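Local coordinates for eukaryotic translation initiation factor 2D (Homo sapiens, PDB 5W2F), which delivers initiator tRNA to the P-site of the 40S ribosomal subunit without GTP, and is represented here by its C-terminal part, which includes the SUI1 domain, at residues I110-I115 with H192-L196; V126-R130 with Q174-L178; P139-A143 with S165-Q169. One frame throughout, in Å; residues are numbered along the deposited sequence.

Contact 1: residues I110-I115 with H192-L196; sequences ICPIDI and HIQGL
Ile113 is held at both backbone polar atoms, as parallel strands pair: Ile113 O accepts an almost straight bond from Gln194 N (2.8 Å, 176° at the hydrogen), and Ile113 N donates less straight to His192 O (2.9 Å). Ile115 N donates to Gln194 O at 2.8 Å. On the Asp114 face, the extended chain of Gln194 runs beside Asp114, and Gln194 NE2 binds Asp114 OD1 nearly along the carboxylate C-O direction (2.9 Å), with the carboxylate 35° from the amide plane; Pro112 CG rests against NE2. On the other face Ile115 CD1 touches both Ile193 CG2 (3.6 Å) and Leu196 CD2 (3.5 Å). Ile110 places CG2 over one face of the His192 ring, a CH-pi contact 3.8 Å from the centroid. CG2 lies anti to the backbone N of Ile110 (chi1 -57° to CG1), which carries it to the ring. One residue past the last bridged pair, a water donates to both Ile115 O and Gly195 O. Farther out, Leu178, Leu182 and Leu183 of helix 175-185 back the isoleucines. The edge of the SUI1-domain sheet thus combines an apolar inner face with an outer amide-carboxylate bond that probably tempers the charge of Asp114.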
loop_
_atom_site.group_PDB
_atom_site.type_symbol
_atom_site.label_atom_id
_atom_site.label_comp_id
_atom_site.label_asym_id
_atom_site.label_seq_id
_atom_site.Cartn_x
_atom_site.Cartn_y
_atom_site.Cartn_z
ATOM N N ILE A 110 -0.281 -2.327 1.142
ATOM C CA ILE A 110 -1.722 -2.332 1.267
ATOM C C ILE A 110 -2.020 -3.385 2.363
ATOM O O ILE A 110 -1.444 -4.484 2.354
ATOM C CB ILE A 110 -2.426 -2.671 -0.080
ATOM C CG1 ILE A 110 -2.006 -1.685 -1.197
ATOM C CG2 ILE A 110 -3.941 -2.623 0.086
ATOM C CD1 ILE A 110 -2.223 -2.169 -2.614
ATOM N N CYS A 111 -2.825 -2.982 3.342
ATOM C CA CYS A 111 -3.332 -3.869 4.383
ATOM C C CYS A 111 -4.849 -3.865 4.246
ATOM O O CYS A 111 -5.426 -2.862 3.853
ATOM C CB CYS A 111 -2.950 -3.348 5.772
ATOM S SG CYS A 111 -3.432 -1.633 6.125
ATOM N N PRO A 112 -5.494 -4.979 4.582
ATOM C CA PRO A 112 -6.931 -5.044 4.455
ATOM C C PRO A 112 -7.654 -4.318 5.571
ATOM O O PRO A 112 -7.133 -4.211 6.694
ATOM C CB PRO A 112 -7.220 -6.534 4.559
ATOM C CG PRO A 112 -6.123 -7.049 5.449
ATOM C CD PRO A 112 -4.925 -6.243 5.083
ATOM N N ILE A 113 -8.865 -3.859 5.262
ATOM C CA ILE A 113 -9.812 -3.519 6.339
ATOM C C ILE A 113 -10.294 -4.842 6.933
ATOM O O ILE A 113 -10.660 -5.757 6.187
ATOM C CB ILE A 113 -10.995 -2.717 5.816
ATOM C CG1 ILE A 113 -10.515 -1.350 5.353
ATOM C CG2 ILE A 113 -12.062 -2.585 6.892
ATOM C CD1 ILE A 113 -11.529 -0.553 4.568
ATOM N N ASP A 114 -10.226 -4.955 8.254
ATOM C CA ASP A 114 -10.671 -6.150 8.959
ATOM C C ASP A 114 -11.940 -5.831 9.720
ATOM O O ASP A 114 -11.966 -4.913 10.538
ATOM C CB ASP A 114 -9.618 -6.669 9.958
ATOM C CG ASP A 114 -8.273 -6.913 9.334
ATOM O OD1 ASP A 114 -8.201 -7.575 8.283
ATOM O OD2 ASP A 114 -7.275 -6.405 9.904
ATOM N N ILE A 115 -12.961 -6.628 9.470
ATOM C CA ILE A 115 -14.254 -6.550 10.152
ATOM C C ILE A 115 -14.463 -7.852 10.893
ATOM O O ILE A 115 -14.489 -8.909 10.263
ATOM C CB ILE A 115 -15.421 -6.358 9.179
ATOM C CG1 ILE A 115 -15.215 -5.152 8.272
ATOM C CG2 ILE A 115 -16.737 -6.269 9.933
ATOM C CD1 ILE A 115 -15.979 -5.266 6.993
ATOM N N HIS A 192 -9.799 -6.315 -0.726
ATOM C CA HIS A 192 -9.066 -5.664 0.349
ATOM C C HIS A 192 -9.863 -5.514 1.625
ATOM O O HIS A 192 -9.455 -4.784 2.530
ATOM C CB HIS A 192 -8.540 -4.303 -0.127
ATOM C CG HIS A 192 -7.452 -4.427 -1.139
ATOM N ND1 HIS A 192 -6.342 -5.212 -0.919
ATOM C CD2 HIS A 192 -7.303 -3.895 -2.374
ATOM C CE1 HIS A 192 -5.548 -5.148 -1.974
ATOM N NE2 HIS A 192 -6.113 -4.358 -2.872
ATOM N N ILE A 193 -10.963 -6.255 1.724
ATOM C CA ILE A 193 -11.793 -6.271 2.938
ATOM C C ILE A 193 -11.906 -7.706 3.421
ATOM O O ILE A 193 -12.221 -8.600 2.628
ATOM C CB ILE A 193 -13.172 -5.681 2.668
ATOM C CG1 ILE A 193 -13.023 -4.276 2.058
ATOM C CG2 ILE A 193 -14.023 -5.675 3.940
ATOM C CD1 ILE A 193 -14.267 -3.757 1.444
ATOM N N GLN A 194 -11.631 -7.905 4.705
ATOM C CA GLN A 194 -11.752 -9.220 5.356
ATOM C C GLN A 194 -12.859 -9.193 6.370
ATOM O O GLN A 194 -12.980 -8.245 7.125
ATOM C CB GLN A 194 -10.419 -9.619 6.033
ATOM C CG GLN A 194 -9.354 -9.897 4.980
ATOM C CD GLN A 194 -8.037 -10.408 5.545
ATOM O OE1 GLN A 194 -7.391 -11.240 4.911
ATOM N NE2 GLN A 194 -7.632 -9.922 6.726
ATOM N N GLY A 195 -13.638 -10.252 6.375
ATOM C CA GLY A 195 -14.691 -10.477 7.367
ATOM C C GLY A 195 -16.114 -10.365 6.847
ATOM O O GLY A 195 -17.054 -10.770 7.556
ATOM N N LEU A 196 -16.295 -9.868 5.625
ATOM C CA LEU A 196 -17.656 -9.729 5.111
ATOM C C LEU A 196 -18.328 -11.069 4.930
ATOM O O LEU A 196 -19.578 -11.162 4.965
ATOM C CB LEU A 196 -17.696 -8.950 3.801
ATOM C CG LEU A 196 -17.286 -7.494 3.914
ATOM C CD1 LEU A 196 -17.134 -6.893 2.533
ATOM C CD2 LEU A 196 -18.290 -6.720 4.762
HETATM O O HOH W 1 -16.704 -10.516 10.354
#

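Contact 2: residues V126-R130 with Q174-L178; sequences VTVVR and QVHHL. With FMT (formic acid), chain C.
Thr127 meets Gln174 through its hydroxyl: Gln174 N donates to Thr127 OG1 at 2.9 Å, with 153° at the hydrogen. OG1 stands beside its own backbone N and opposite the carbonyl carbon (chi1 -55°), a torsion that turns it to the start of the helix while CG2 points down the strand. The same OG1 is hydrogen-bonded to Gly172 O, so this buried hydroxyl links strand 124-130 to both sides of the turn leading into helix 175-185. Gln174 occupies the N-cap position, and its side chain, bent at chi2, directs NE2 to Gln171 O instead of to the strand. Two residues on, Val129 supplies the apolar part. Val129 CG2 reaches Leu178 CG and CD1, each at 3.9 Å, and the two side chains approach tip to tip, one helical turn beyond the cap. On the far side of the helix, His177 ND1 donates to O2 of a formic acid molecule (2.6 Å, 167°), probably a crystallisation component, which Arg149 also holds. The contact lays the first turn of helix 175-185 against strand 124-130, which runs between strands 113-121 and 166-171; Leu117 of the former touches Thr127 and Val175, while Leu146 and Cys150 of helix 139-150 pack beside Leu178 and Gln174.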
loop_
_atom_site.group_PDB
_atom_site.type_symbol
_atom_site.label_atom_id
_atom_site.label_comp_id
_atom_site.label_asym_id
_atom_site.label_seq_id
_atom_site.Cartn_x
_atom_site.Cartn_y
_atom_site.Cartn_z
ATOM N N VAL A 126 -20.262 -7.767 19.422
ATOM C CA VAL A 126 -19.868 -6.491 18.856
ATOM C C VAL A 126 -19.158 -6.703 17.531
ATOM O O VAL A 126 -18.655 -7.788 17.250
ATOM C CB VAL A 126 -18.949 -5.689 19.796
ATOM C CG1 VAL A 126 -19.706 -5.329 21.067
ATOM C CG2 VAL A 126 -17.633 -6.418 20.074
ATOM N N THR A 127 -19.152 -5.651 16.727
ATOM C CA THR A 127 -18.484 -5.619 15.427
ATOM C C THR A 127 -17.315 -4.658 15.529
ATOM O O THR A 127 -17.481 -3.520 15.989
ATOM C CB THR A 127 -19.467 -5.177 14.334
ATOM O OG1 THR A 127 -20.613 -6.027 14.358
ATOM C CG2 THR A 127 -18.848 -5.239 12.965
ATOM N N VAL A 128 -16.124 -5.127 15.151
ATOM C CA VAL A 128 -14.894 -4.350 15.288
ATOM C C VAL A 128 -14.264 -4.155 13.914
ATOM O O VAL A 128 -14.090 -5.123 13.170
ATOM C CB VAL A 128 -13.920 -5.047 16.249
ATOM C CG1 VAL A 128 -12.635 -4.248 16.391
ATOM C CG2 VAL A 128 -14.600 -5.343 17.604
ATOM N N VAL A 129 -13.933 -2.902 13.593
ATOM C CA VAL A 129 -13.464 -2.524 12.259
ATOM C C VAL A 129 -12.108 -1.851 12.355
ATOM O O VAL A 129 -11.994 -0.771 12.955
ATOM C CB VAL A 129 -14.466 -1.606 11.540
ATOM C CG1 VAL A 129 -14.050 -1.419 10.076
ATOM C CG2 VAL A 129 -15.888 -2.161 11.656
ATOM N N ARG A 130 -11.092 -2.504 11.777
ATOM C CA ARG A 130 -9.702 -2.066 11.812
ATOM C C ARG A 130 -9.243 -1.645 10.410
ATOM O O ARG A 130 -9.684 -2.209 9.420
ATOM C CB ARG A 130 -8.843 -3.281 12.276
ATOM C CG ARG A 130 -7.338 -3.086 12.259
ATOM C CD ARG A 130 -6.628 -4.355 12.680
ATOM N NE ARG A 130 -6.861 -4.645 14.101
ATOM C CZ ARG A 130 -6.037 -4.367 15.104
ATOM N NH1 ARG A 130 -4.860 -3.811 14.900
ATOM N NH2 ARG A 130 -6.410 -4.645 16.338
ATOM N N GLN A 174 -23.097 -6.284 12.906
ATOM C CA GLN A 174 -23.340 -5.220 11.935
ATOM C C GLN A 174 -22.545 -5.386 10.659
ATOM O O GLN A 174 -22.419 -4.430 9.882
ATOM C CB GLN A 174 -23.037 -3.855 12.564
ATOM C CG GLN A 174 -23.699 -3.645 13.922
ATOM C CD GLN A 174 -25.222 -3.683 13.900
ATOM O OE1 GLN A 174 -25.866 -3.656 12.843
ATOM N NE2 GLN A 174 -25.808 -3.719 15.094
ATOM N N VAL A 175 -22.015 -6.591 10.432
ATOM C CA VAL A 175 -21.101 -6.815 9.307
ATOM C C VAL A 175 -21.732 -6.417 7.964
ATOM O O VAL A 175 -21.075 -5.797 7.117
ATOM C CB VAL A 175 -20.615 -8.265 9.275
ATOM C CG1 VAL A 175 -19.646 -8.502 8.118
ATOM C CG2 VAL A 175 -19.990 -8.681 10.600
ATOM N N HIS A 176 -23.002 -6.754 7.787
ATOM C CA HIS A 176 -23.713 -6.410 6.550
ATOM C C HIS A 176 -23.778 -4.916 6.286
ATOM O O HIS A 176 -23.700 -4.481 5.141
ATOM C CB HIS A 176 -25.098 -7.050 6.524
ATOM C CG HIS A 176 -25.969 -6.686 7.685
ATOM N ND1 HIS A 176 -25.703 -7.113 8.971
ATOM C CD2 HIS A 176 -27.106 -5.944 7.756
ATOM C CE1 HIS A 176 -26.638 -6.642 9.785
ATOM N NE2 HIS A 176 -27.515 -5.953 9.067
ATOM N N HIS A 177 -23.863 -4.120 7.339
ATOM C CA HIS A 177 -23.850 -2.673 7.175
ATOM C C HIS A 177 -22.477 -2.155 6.746
ATOM O O HIS A 177 -22.393 -1.162 6.013
ATOM C CB HIS A 177 -24.305 -1.983 8.457
ATOM C CG HIS A 177 -25.737 -2.246 8.799
ATOM N ND1 HIS A 177 -26.786 -1.920 7.961
ATOM C CD2 HIS A 177 -26.291 -2.808 9.898
ATOM C CE1 HIS A 177 -27.924 -2.266 8.539
ATOM N NE2 HIS A 177 -27.654 -2.789 9.723
ATOM N N LEU A 178 -21.411 -2.801 7.214
ATOM C CA LEU A 178 -20.075 -2.460 6.713
ATOM C C LEU A 178 -19.924 -2.826 5.243
ATOM O O LEU A 178 -19.223 -2.135 4.510
ATOM C CB LEU A 178 -18.954 -3.127 7.512
ATOM C CG LEU A 178 -18.503 -2.424 8.775
ATOM C CD1 LEU A 178 -17.898 -1.064 8.440
ATOM C CD2 LEU A 178 -19.623 -2.296 9.794
HETATM C C FMT C . -27.178 -1.944 4.643
HETATM O O1 FMT C . -27.635 -1.571 3.568
HETATM O O2 FMT C . -26.835 -1.010 5.522
#

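Contact 3: residues P139-A143 with S165-Q169; sequences PYSVA and SLQVQ
Pro139 and Val168 form the closest part of this helix-on-strand packing. The apolar contacts come first. Val168 splits its two methyls between successive parts of the first helical turn: CG2 approaches Pro139 CB at 3.8 Å, and CG1 reaches Ala143 CB at 4.0 Å. The chi1 of 176° explains the division, since it sets CG1 opposite the backbone N of Val168 and CG2 opposite its carbonyl carbon. Val142 CG1 makes a looser approach to Val168 CG2, at 4.4 Å. Two residues before Val168, Leu166 crosses the proline ring at about a right angle and lays its CB against Pro139 CG (3.9 Å). Leu166 CD1 extends to Tyr140 CE2, 4.0 Å away, meeting the tyrosine ring obliquely. The CB of Tyr140 points away from the strand, yet the end of the side chain returns toward the leucine, with CE2 nearest.

Polar backbone atoms take part differently. Pro139 O comes within 3.4 Å of Val168 CG2, a van der Waals contact; its hydrogen-bonding partner is Ala143 N, at 2.8 Å, which closes the first turn. Further polar anchors lie outside: Asp138 OD1 accepts from Tyr140 N at the helix start, and Glu133 OE1 from Leu166 N.

The axes of the short helix and strand segments are 8.3 Å apart and differ by only 7°, so helix 139-150 starts along strand 166-171 in nearly the same direction. Val156 of the edge strand 154-158 touches Tyr140 and Ala143 and widens the apolar surface beneath the helix. Between the two segments, then, adhesion comes from the fit of methyl, methylene and ring carbons, in the alpha-beta layer of the SUI1 domain, whereas the polar backbone groups named here find their partners elsewhere, in the helix or in acidic side chains.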
loop_
_atom_site.group_PDB
_atom_site.type_symbol
_atom_site.label_atom_id
_atom_site.label_comp_id
_atom_site.label_asym_id
_atom_site.label_seq_id
_atom_site.Cartn_x
_atom_site.Cartn_y
_atom_site.Cartn_z
ATOM N N PRO A 139 -12.257 7.193 11.301
ATOM C CA PRO A 139 -13.051 6.351 12.193
ATOM C C PRO A 139 -14.196 7.086 12.912
ATOM O O PRO A 139 -15.260 6.494 13.109
ATOM C CB PRO A 139 -12.014 5.798 13.169
ATOM C CG PRO A 139 -10.755 5.768 12.380
ATOM C CD PRO A 139 -10.816 7.021 11.560
ATOM N N TYR A 140 -14.000 8.360 13.281
ATOM C CA TYR A 140 -15.079 9.089 13.961
ATOM C C TYR A 140 -16.276 9.318 13.024
ATOM O O TYR A 140 -17.440 9.253 13.442
ATOM C CB TYR A 140 -14.554 10.385 14.621
ATOM C CG TYR A 140 -13.769 10.082 15.899
ATOM C CD1 TYR A 140 -14.429 9.873 17.077
ATOM C CD2 TYR A 140 -12.371 9.956 15.909
ATOM C CE1 TYR A 140 -13.755 9.554 18.241
ATOM C CE2 TYR A 140 -11.681 9.637 17.091
ATOM C CZ TYR A 140 -12.389 9.442 18.254
ATOM O OH TYR A 140 -11.770 9.118 19.462
ATOM N N SER A 141 -15.989 9.610 11.761
ATOM C CA SER A 141 -17.039 9.757 10.759
ATOM C C SER A 141 -17.765 8.442 10.487
ATOM O O SER A 141 -19.000 8.361 10.487
ATOM C CB SER A 141 -16.462 10.278 9.463
ATOM O OG SER A 141 -17.457 10.339 8.484
ATOM N N VAL A 142 -16.986 7.395 10.285
ATOM C CA VAL A 142 -17.566 6.066 10.088
ATOM C C VAL A 142 -18.423 5.651 11.293
ATOM O O VAL A 142 -19.538 5.138 11.120
ATOM C CB VAL A 142 -16.476 5.028 9.791
ATOM C CG1 VAL A 142 -17.055 3.627 9.788
ATOM C CG2 VAL A 142 -15.796 5.330 8.457
ATOM N N ALA A 143 -17.930 5.922 12.499
ATOM C CA ALA A 143 -18.693 5.616 13.709
ATOM C C ALA A 143 -20.031 6.334 13.771
ATOM O O ALA A 143 -21.037 5.731 14.148
ATOM C CB ALA A 143 -17.874 5.877 14.957
ATOM N N SER A 165 -3.214 3.015 15.317
ATOM C CA SER A 165 -4.429 3.171 14.560
ATOM C C SER A 165 -5.639 3.058 15.490
ATOM O O SER A 165 -5.553 2.567 16.618
ATOM C CB SER A 165 -4.506 2.108 13.449
ATOM O OG SER A 165 -4.868 0.816 13.963
ATOM N N LEU A 166 -6.753 3.549 14.993
ATOM C CA LEU A 166 -8.016 3.521 15.701
ATOM C C LEU A 166 -8.930 2.511 15.044
ATOM O O LEU A 166 -8.866 2.289 13.828
ATOM C CB LEU A 166 -8.682 4.879 15.619
ATOM C CG LEU A 166 -7.892 6.032 16.250
ATOM C CD1 LEU A 166 -8.605 7.324 15.920
ATOM C CD2 LEU A 166 -7.749 5.820 17.734
ATOM N N GLN A 167 -9.786 1.928 15.856
ATOM C CA GLN A 167 -10.815 1.025 15.362
ATOM C C GLN A 167 -12.193 1.527 15.789
ATOM O O GLN A 167 -12.338 2.276 16.771
ATOM C CB GLN A 167 -10.599 -0.398 15.881
ATOM C CG GLN A 167 -10.661 -0.533 17.390
ATOM C CD GLN A 167 -10.339 -1.938 17.816
ATOM O OE1 GLN A 167 -9.662 -2.670 17.099
ATOM N NE2 GLN A 167 -10.759 -2.297 18.987
ATOM N N VAL A 168 -13.202 1.141 15.023
ATOM C CA VAL A 168 -14.583 1.403 15.348
ATOM C C VAL A 168 -15.196 0.133 15.913
ATOM O O VAL A 168 -15.041 -0.938 15.339
ATOM C CB VAL A 168 -15.362 1.858 14.112
ATOM C CG1 VAL A 168 -16.841 2.051 14.410
ATOM C CG2 VAL A 168 -14.742 3.119 13.532
ATOM N N GLN A 169 -15.908 0.271 17.024
ATOM C CA GLN A 169 -16.721 -0.799 17.564
ATOM C C GLN A 169 -18.177 -0.420 17.461
ATOM O O GLN A 169 -18.552 0.714 17.814
ATOM C CB GLN A 169 -16.323 -1.060 18.993
ATOM C CG GLN A 169 -14.948 -1.670 19.103
ATOM C CD GLN A 169 -14.643 -2.155 20.512
ATOM O OE1 GLN A 169 -15.104 -1.558 21.496
ATOM N NE2 GLN A 169 -13.859 -3.235 20.622
#

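How the contacts relate
From the N terminus, the chain first reaches the mixed sheet at 110-115, whose partner 192-196 comes near the C-terminal end; contact 1 therefore closes the longest loop. Strand 124-130 follows and is met by helix 175-185, so contact 2 is nested within that loop. Innermost is contact 3, where helix 139-150 meets strand 166-171. None of the loops cross. All three contacts reach one mixed sheet: probable hydrogen bonds, Asp114 O with Arg130 N (2.8 Å) and Val129 N with Val168 O (2.9 Å), join contact 1 to contact 2 and contact 2 to contact 3. Contact 1 adds an edge strand, whereas the other two fasten the helices to the sheet.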